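Local coordinates for protein phenolic acid decarboxylase (Sedimentibacter hydroxybenzoicus, PDB 7AE5) that catalyses, with prenylated FMN and manganese, the reversible, non-oxidative decarboxylation of 4-hydroxybenzoate and 3,4-dihydroxybenzoate in anaerobic detoxification of phenolic compounds, at residues R371-P376 with K437-A442; V353-K358 with K366-R371. One frame throughout, in Å; residues are numbered along the deposited sequence.

Interaction 1 of 2, residues R371-P376 with K437-A442. With RB (rubidium ion), chain Q.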
ATOM      1  N   ARG C 371      19.509  -8.641  -7.229  1.00 40.54           N
ATOM      2  CA  ARG C 371      20.391  -9.617  -7.858  1.00 40.16           C
ATOM      3  C   ARG C 371      20.142 -11.015  -7.304  1.00 38.83           C
ATOM      4  O   ARG C 371      20.055 -11.987  -8.064  1.00 38.64           O
ATOM      5  CB  ARG C 371      21.853  -9.210  -7.668  1.00 40.69           C
ATOM      6  CG  ARG C 371      22.816  -9.987  -8.552  1.00 40.65           C
ATOM      7  CD  ARG C 371      22.340 -10.002  -9.997  1.00 41.22           C
ATOM      8  NE  ARG C 371      23.442  -9.994 -10.951  1.00 41.87           N
ATOM      9  CZ  ARG C 371      23.464  -9.290 -12.077  1.00 42.88           C
ATOM     10  NH1 ARG C 371      22.472  -8.476 -12.404  1.00 43.44           N
ATOM     11  NH2 ARG C 371      24.503  -9.408 -12.895  1.00 43.34           N
ATOM     12  N   LEU C 372      20.016 -11.133  -5.980  1.00 34.65           N
ATOM     13  CA  LEU C 372      19.712 -12.431  -5.384  1.00 33.57           C
ATOM     14  C   LEU C 372      18.383 -12.966  -5.893  1.00 33.57           C
ATOM     15  O   LEU C 372      18.273 -14.138  -6.272  1.00 33.38           O
ATOM     16  CB  LEU C 372      19.682 -12.325  -3.861  1.00 32.88           C
ATOM     17  CG  LEU C 372      19.320 -13.672  -3.228  1.00 32.11           C
ATOM     18  CD1 LEU C 372      20.569 -14.406  -2.752  1.00 31.83           C
ATOM     19  CD2 LEU C 372      18.312 -13.507  -2.103  1.00 31.75           C
ATOM     20  N   LEU C 373      17.358 -12.116  -5.908  1.00 31.51           N
ATOM     21  CA  LEU C 373      16.057 -12.514  -6.423  1.00 31.80           C
ATOM     22  C   LEU C 373      16.068 -12.754  -7.926  1.00 32.54           C
ATOM     23  O   LEU C 373      15.011 -13.048  -8.492  1.00 32.96           O
ATOM     24  CB  LEU C 373      15.007 -11.460  -6.068  1.00 32.29           C
ATOM     25  CG  LEU C 373      14.762 -11.274  -4.569  1.00 31.64           C
ATOM     26  CD1 LEU C 373      13.920 -10.039  -4.302  1.00 32.34           C
ATOM     27  CD2 LEU C 373      14.107 -12.509  -3.978  1.00 31.15           C
ATOM     28  N   SER C 374      17.221 -12.639  -8.587  1.00 35.46           N
ATOM     29  CA  SER C 374      17.326 -12.981  -9.999  1.00 36.11           C
ATOM     30  C   SER C 374      18.318 -14.111 -10.268  1.00 35.75           C
ATOM     31  O   SER C 374      18.692 -14.329 -11.426  1.00 36.32           O
ATOM     32  CB  SER C 374      17.681 -11.743 -10.832  1.00 37.10           C
ATOM     33  OG  SER C 374      18.668 -10.942 -10.208  1.00 37.15           O
ATOM     34  N   THR C 375      18.757 -14.832  -9.234  1.00 38.37           N
ATOM     35  CA  THR C 375      19.606 -16.001  -9.409  1.00 38.13           C
ATOM     36  C   THR C 375      18.755 -17.247  -9.616  1.00 38.09           C
ATOM     37  O   THR C 375      17.563 -17.254  -9.293  1.00 38.08           O
ATOM     38  CB  THR C 375      20.511 -16.176  -8.192  1.00 37.43           C
ATOM     39  OG1 THR C 375      19.718 -16.134  -7.000  1.00 36.86           O
ATOM     40  CG2 THR C 375      21.546 -15.064  -8.144  1.00 37.73           C
ATOM     41  N   PRO C 376      19.330 -18.324 -10.169  1.00 39.70           N
ATOM     42  CA  PRO C 376      18.536 -19.550 -10.374  1.00 39.86           C
ATOM     43  C   PRO C 376      17.847 -20.062  -9.120  1.00 39.37           C
ATOM     44  O   PRO C 376      16.702 -20.527  -9.196  1.00 39.69           O
ATOM     45  CB  PRO C 376      19.580 -20.546 -10.892  1.00 40.01           C
ATOM     46  CG  PRO C 376      20.558 -19.696 -11.618  1.00 40.32           C
ATOM     47  CD  PRO C 376      20.643 -18.407 -10.834  1.00 39.96           C
ATOM     48  N   LYS C 437       7.361 -11.307  -2.406  1.00 39.34           N
ATOM     49  CA  LYS C 437       8.690 -11.164  -1.832  1.00 39.92           C
ATOM     50  C   LYS C 437       8.731 -10.020  -0.828  1.00 35.72           C
ATOM     51  O   LYS C 437       7.979  -9.046  -0.928  1.00 30.40           O
ATOM     52  CB  LYS C 437       9.727 -10.919  -2.929  1.00 36.17           C
ATOM     53  CG  LYS C 437       9.727 -11.950  -4.044  1.00 38.72           C
ATOM     54  CD  LYS C 437      10.246 -13.296  -3.577  1.00 45.55           C
ATOM     55  CE  LYS C 437      10.537 -14.211  -4.758  1.00 45.49           C
ATOM     56  NZ  LYS C 437      10.996 -15.558  -4.323  1.00 48.52           N
ATOM     57  N   MET C 438       9.630 -10.146   0.148  1.00 43.17           N
ATOM     58  CA  MET C 438       9.864  -9.105   1.140  1.00 39.95           C
ATOM     59  C   MET C 438      11.350  -8.787   1.182  1.00 39.17           C
ATOM     60  O   MET C 438      12.164  -9.648   1.533  1.00 43.31           O
ATOM     61  CB  MET C 438       9.364  -9.523   2.527  1.00 43.07           C
ATOM     62  CG  MET C 438       9.218  -8.349   3.483  1.00 38.82           C
ATOM     63  SD  MET C 438       8.789  -8.776   5.183  1.00 40.99           S
ATOM     64  CE  MET C 438       8.853 -10.561   5.136  1.00 47.61           C
ATOM     65  N   ILE C 439      11.697  -7.557   0.817  1.00 33.68           N
ATOM     66  CA  ILE C 439      13.064  -7.058   0.881  1.00 32.21           C
ATOM     67  C   ILE C 439      13.153  -6.079   2.042  1.00 31.45           C
ATOM     68  O   ILE C 439      12.333  -5.160   2.149  1.00 28.77           O
ATOM     69  CB  ILE C 439      13.481  -6.380  -0.437  1.00 28.00           C
ATOM     70  CG1 ILE C 439      13.354  -7.352  -1.609  1.00 28.53           C
ATOM     71  CG2 ILE C 439      14.897  -5.841  -0.336  1.00 27.03           C
ATOM     72  CD1 ILE C 439      13.592  -6.695  -2.952  1.00 24.86           C
ATOM     73  N   ILE C 440      14.144  -6.274   2.907  1.00 31.11           N
ATOM     74  CA  ILE C 440      14.349  -5.425   4.075  1.00 31.00           C
ATOM     75  C   ILE C 440      15.743  -4.824   3.977  1.00 29.70           C
ATOM     76  O   ILE C 440      16.743  -5.553   3.990  1.00 31.20           O
ATOM     77  CB  ILE C 440      14.178  -6.204   5.388  1.00 35.26           C
ATOM     78  CG1 ILE C 440      12.785  -6.829   5.459  1.00 36.55           C
ATOM     79  CG2 ILE C 440      14.401  -5.293   6.584  1.00 34.60           C
ATOM     80  CD1 ILE C 440      12.572  -7.693   6.676  1.00 40.86           C
ATOM     81  N   ASP C 441      15.812  -3.495   3.883  1.00 42.39           N
ATOM     82  CA  ASP C 441      17.083  -2.786   3.753  1.00 41.97           C
ATOM     83  C   ASP C 441      17.521  -2.296   5.134  1.00 43.74           C
ATOM     84  O   ASP C 441      17.323  -1.138   5.517  1.00 43.43           O
ATOM     85  CB  ASP C 441      16.957  -1.643   2.746  1.00 39.87           C
ATOM     86  CG  ASP C 441      18.198  -0.770   2.692  1.00 40.87           C
ATOM     87  OD1 ASP C 441      19.285  -1.260   3.065  1.00 42.27           O
ATOM     88  OD2 ASP C 441      18.090   0.401   2.269  1.00 40.82           O
ATOM     89  N   ALA C 442      18.157  -3.207   5.881  1.00 34.99           N
ATOM     90  CA  ALA C 442      18.705  -2.921   7.202  1.00 36.92           C
ATOM     91  C   ALA C 442      20.084  -2.275   7.137  1.00 37.03           C
ATOM     92  O   ALA C 442      20.899  -2.474   8.047  1.00 38.83           O
ATOM     93  CB  ALA C 442      18.761  -4.200   8.041  1.00 39.84           C
TER
HETATM   94 RB    RB Q 501      18.028   1.184   5.878  1.00 48.64          RB
HETATM   95  O   HOH W   1      18.755   2.312   3.825  1.00 33.84           O
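Lys437 meets Leu373 with the aliphatic part of its chain: its CD lies 4.0 Å from Leu373 CD2, CE is equally near, and the two side chains run past each other in opposite directions. The lysine chain bends at its second torsion (chi2 -70°), and NZ of its buried ammonium group bonds to the carbonyl oxygens of Ser382, Met379 and Pro421. Two residues on, Ile439 reaches the other branch of the leucine. Its CD1 comes to 3.6 Å from Leu373 CD1, with Ile439 CG1 just behind, a purely apolar meeting of side chains that cross at a slant. The CB of Leu373 points to the strand, and its two methyls divide between the two strand residues. Replacing Leu373 by an alanine would remove both branches and is likely to leave a gap beside the strand, where Ile439 CD1 and the Lys437 methylenes would lose their leucine neighbour. Farther along, Asp441 touches no part of 371-376 but helps to hold a rubidium ion: its carbonyl O binds the metal at 2.5 Å, and a metal-bound water donates to Asp441 OD2 over 2.6 Å. Asp413, Arg407 and Thr443 also bind this ion. On the other segment, Leu372 O accepts Thr375 OG1 at 2.6 Å, in the carbonyl plane on a lone pair (C=O...OG1 angle 141°), as well as Thr375 N at 3.1 Å, which closes a type I turn. Thr375 OG1 also caps Gly378 N at the start of the next helix. The contact thus packs the residue just past the C-terminal end of helix 364-372 on strand 434-441, as in an alpha/beta layer where a helix lies across a mixed sheet.

Interaction 2 of 2, residues V353-K358 with K366-R371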
ATOM      1  N   VAL C 353      17.066 -15.214   3.596  1.00 29.80           N
ATOM      2  CA  VAL C 353      18.421 -14.867   3.174  1.00 29.48           C
ATOM      3  C   VAL C 353      18.829 -13.563   3.845  1.00 29.44           C
ATOM      4  O   VAL C 353      18.054 -12.602   3.867  1.00 29.48           O
ATOM      5  CB  VAL C 353      18.532 -14.735   1.641  1.00 29.54           C
ATOM      6  CG1 VAL C 353      19.959 -14.399   1.235  1.00 29.52           C
ATOM      7  CG2 VAL C 353      18.075 -16.013   0.957  1.00 29.88           C
ATOM      8  N   ILE C 354      20.044 -13.529   4.386  1.00 25.87           N
ATOM      9  CA  ILE C 354      20.635 -12.319   4.942  1.00 26.36           C
ATOM     10  C   ILE C 354      21.951 -12.071   4.223  1.00 26.75           C
ATOM     11  O   ILE C 354      22.852 -12.919   4.254  1.00 26.58           O
ATOM     12  CB  ILE C 354      20.850 -12.425   6.460  1.00 26.61           C
ATOM     13  CG1 ILE C 354      19.613 -13.020   7.132  1.00 26.53           C
ATOM     14  CG2 ILE C 354      21.179 -11.060   7.048  1.00 27.34           C
ATOM     15  CD1 ILE C 354      19.781 -13.249   8.605  1.00 27.03           C
ATOM     16  N   ILE C 355      22.063 -10.914   3.573  1.00 34.37           N
ATOM     17  CA  ILE C 355      23.258 -10.530   2.830  1.00 35.18           C
ATOM     18  C   ILE C 355      23.922  -9.365   3.547  1.00 36.31           C
ATOM     19  O   ILE C 355      23.272  -8.353   3.834  1.00 36.95           O
ATOM     20  CB  ILE C 355      22.928 -10.141   1.378  1.00 35.50           C
ATOM     21  CG1 ILE C 355      22.143 -11.249   0.681  1.00 34.43           C
ATOM     22  CG2 ILE C 355      24.202  -9.816   0.609  1.00 36.54           C
ATOM     23  CD1 ILE C 355      21.314 -10.751  -0.485  1.00 34.66           C
ATOM     24  N   SER C 356      25.212  -9.504   3.830  1.00 32.95           N
ATOM     25  CA  SER C 356      26.029  -8.384   4.273  1.00 33.76           C
ATOM     26  C   SER C 356      26.797  -7.834   3.083  1.00 34.78           C
ATOM     27  O   SER C 356      27.356  -8.593   2.285  1.00 34.57           O
ATOM     28  CB  SER C 356      26.999  -8.796   5.384  1.00 33.29           C
ATOM     29  OG  SER C 356      28.024  -9.642   4.895  1.00 33.11           O
ATOM     30  N   THR C 357      26.817  -6.513   2.960  1.00 31.90           N
ATOM     31  CA  THR C 357      27.458  -5.898   1.812  1.00 33.07           C
ATOM     32  C   THR C 357      27.922  -4.499   2.182  1.00 33.93           C
ATOM     33  O   THR C 357      27.411  -3.878   3.118  1.00 33.66           O
ATOM     34  CB  THR C 357      26.510  -5.841   0.610  1.00 33.75           C
ATOM     35  OG1 THR C 357      27.219  -5.368  -0.544  1.00 34.76           O
ATOM     36  CG2 THR C 357      25.346  -4.912   0.906  1.00 34.35           C
ATOM     37  N   LYS C 358      28.912  -4.021   1.436  1.00 50.60           N
ATOM     38  CA  LYS C 358      29.238  -2.605   1.437  1.00 51.68           C
ATOM     39  C   LYS C 358      28.297  -1.894   0.473  1.00 52.76           C
ATOM     40  O   LYS C 358      28.055  -2.375  -0.638  1.00 53.11           O
ATOM     41  CB  LYS C 358      30.695  -2.386   1.032  1.00 52.18           C
ATOM     42  CG  LYS C 358      31.240  -1.017   1.407  1.00 53.04           C
ATOM     43  CD  LYS C 358      31.593  -0.194   0.177  1.00 54.25           C
ATOM     44  CE  LYS C 358      32.149   1.165   0.574  1.00 55.15           C
ATOM     45  NZ  LYS C 358      33.415   1.042   1.348  1.00 54.93           N
ATOM     46  N   LYS C 366      19.166  -2.533  -1.934  1.00 39.92           N
ATOM     47  CA  LYS C 366      18.047  -3.161  -2.624  1.00 39.14           C
ATOM     48  C   LYS C 366      18.472  -3.707  -3.980  1.00 39.25           C
ATOM     49  O   LYS C 366      17.902  -4.694  -4.457  1.00 37.91           O
ATOM     50  CB  LYS C 366      16.894  -2.170  -2.773  1.00 40.58           C
ATOM     51  CG  LYS C 366      16.322  -1.720  -1.441  1.00 40.00           C
ATOM     52  CD  LYS C 366      14.860  -1.340  -1.544  1.00 40.57           C
ATOM     53  CE  LYS C 366      14.286  -1.052  -0.163  1.00 38.85           C
ATOM     54  NZ  LYS C 366      13.016  -0.270  -0.218  1.00 38.48           N
ATOM     55  N   GLY C 367      19.468  -3.086  -4.610  1.00 35.03           N
ATOM     56  CA  GLY C 367      20.014  -3.656  -5.828  1.00 34.64           C
ATOM     57  C   GLY C 367      20.637  -5.017  -5.592  1.00 32.89           C
ATOM     58  O   GLY C 367      20.481  -5.933  -6.405  1.00 31.94           O
ATOM     59  N   VAL C 368      21.344  -5.171  -4.470  1.00 38.39           N
ATOM     60  CA  VAL C 368      21.921  -6.466  -4.120  1.00 36.72           C
ATOM     61  C   VAL C 368      20.821  -7.503  -3.937  1.00 34.89           C
ATOM     62  O   VAL C 368      20.955  -8.656  -4.365  1.00 33.93           O
ATOM     63  CB  VAL C 368      22.794  -6.337  -2.857  1.00 36.88           C
ATOM     64  CG1 VAL C 368      23.175  -7.709  -2.328  1.00 35.11           C
ATOM     65  CG2 VAL C 368      24.033  -5.512  -3.156  1.00 38.64           C
ATOM     66  N   ALA C 369      19.714  -7.108  -3.302  1.00 29.96           N
ATOM     67  CA  ALA C 369      18.586  -8.018  -3.149  1.00 28.59           C
ATOM     68  C   ALA C 369      17.973  -8.369  -4.499  1.00 29.01           C
ATOM     69  O   ALA C 369      17.625  -9.530  -4.747  1.00 28.16           O
ATOM     70  CB  ALA C 369      17.535  -7.402  -2.227  1.00 28.44           C
ATOM     71  N   PHE C 370      17.830  -7.376  -5.384  1.00 33.84           N
ATOM     72  CA  PHE C 370      17.336  -7.647  -6.732  1.00 34.28           C
ATOM     73  C   PHE C 370      18.191  -8.695  -7.432  1.00 33.72           C
ATOM     74  O   PHE C 370      17.669  -9.551  -8.156  1.00 33.43           O
ATOM     75  CB  PHE C 370      17.306  -6.362  -7.562  1.00 35.91           C
ATOM     76  CG  PHE C 370      16.274  -5.363  -7.116  1.00 36.72           C
ATOM     77  CD1 PHE C 370      15.132  -5.770  -6.447  1.00 36.09           C
ATOM     78  CD2 PHE C 370      16.441  -4.014  -7.385  1.00 38.20           C
ATOM     79  CE1 PHE C 370      14.182  -4.850  -6.043  1.00 36.83           C
ATOM     80  CE2 PHE C 370      15.496  -3.087  -6.985  1.00 38.89           C
ATOM     81  CZ  PHE C 370      14.364  -3.506  -6.313  1.00 38.12           C
ATOM     82  N   ARG C 371      19.509  -8.641  -7.229  1.00 40.54           N
ATOM     83  CA  ARG C 371      20.391  -9.617  -7.858  1.00 40.16           C
ATOM     84  C   ARG C 371      20.142 -11.015  -7.304  1.00 38.83           C
ATOM     85  O   ARG C 371      20.055 -11.987  -8.064  1.00 38.64           O
ATOM     86  CB  ARG C 371      21.853  -9.210  -7.668  1.00 40.69           C
ATOM     87  CG  ARG C 371      22.816  -9.987  -8.552  1.00 40.65           C
ATOM     88  CD  ARG C 371      22.340 -10.002  -9.997  1.00 41.22           C
ATOM     89  NE  ARG C 371      23.442  -9.994 -10.951  1.00 41.87           N
ATOM     90  CZ  ARG C 371      23.464  -9.290 -12.077  1.00 42.88           C
ATOM     91  NH1 ARG C 371      22.472  -8.476 -12.404  1.00 43.44           N
ATOM     92  NH2 ARG C 371      24.503  -9.408 -12.895  1.00 43.34           N
TER
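Strand residues 353-357 and the helical segment 366-371 pack with no hydrogen bond between them, the CA atoms of Ile355 and Ala369 standing 8.0 Å apart and those of Thr357 and Val368 8.1 Å. Val368 carries the helix side of the contact, its CB directed at the strand and its two methyls shared between two strand residues. Its CG1, anti to the backbone N (chi1 169°), is 3.8 Å from Ile355 CG2. Ile355 CD1 lies at 4.0 Å from the same methyl, and therefore two ends of the branched isoleucine close on Val368 CG1. The pair is wholly apolar and buried. The other methyl, Val368 CG2, lies 4.1 Å from Thr357 OG1, a van der Waals approach in which the valine and threonine side chains pass alongside, pointing opposite ways. That hydroxyl also has a weak hydrogen bond to the carbonyl oxygen of Glu339, just before the neighbouring strand 340-347. Ile355 and Thr357 both turn to the helix, whereas Ser356 between them points away, to the opposite face of the sheet. Within the helix, Phe370 N bonds to Lys366 O at 2.8 Å and Arg371 N to Gly367 O at 3.0 Å. Around the contact, strand 352-357 lies between strands 340-347 and 384-388; helix 364-372 spans the sheet, with Ala369 on Val385, and Phe370 meets Phe370 of the second subunit with nearly parallel rings.

How the interactions relate
The two contacts have centres about 6 Å apart; both draw on helix 364-372, and their segments overlap at Arg371. Interaction 2 comes first along the chain, joining the helix to strand 352-357; interaction 1 follows, joining the residue that follows the helix, Leu373, to strand 434-441. Between these two strands in the sheet runs strand 384-388, parallel to both, so that 352-357, the helix and 384-388 form a beta-alpha-beta crossover. The contacts meet where Ile439 CG2 packs 3.6 Å from Ala369 CB and Leu372 CD2 lies 3.8 Å from Val353 CG1. Together they seat one helix across the mixed sheet of the C-terminal family region, and both also touch the second subunit.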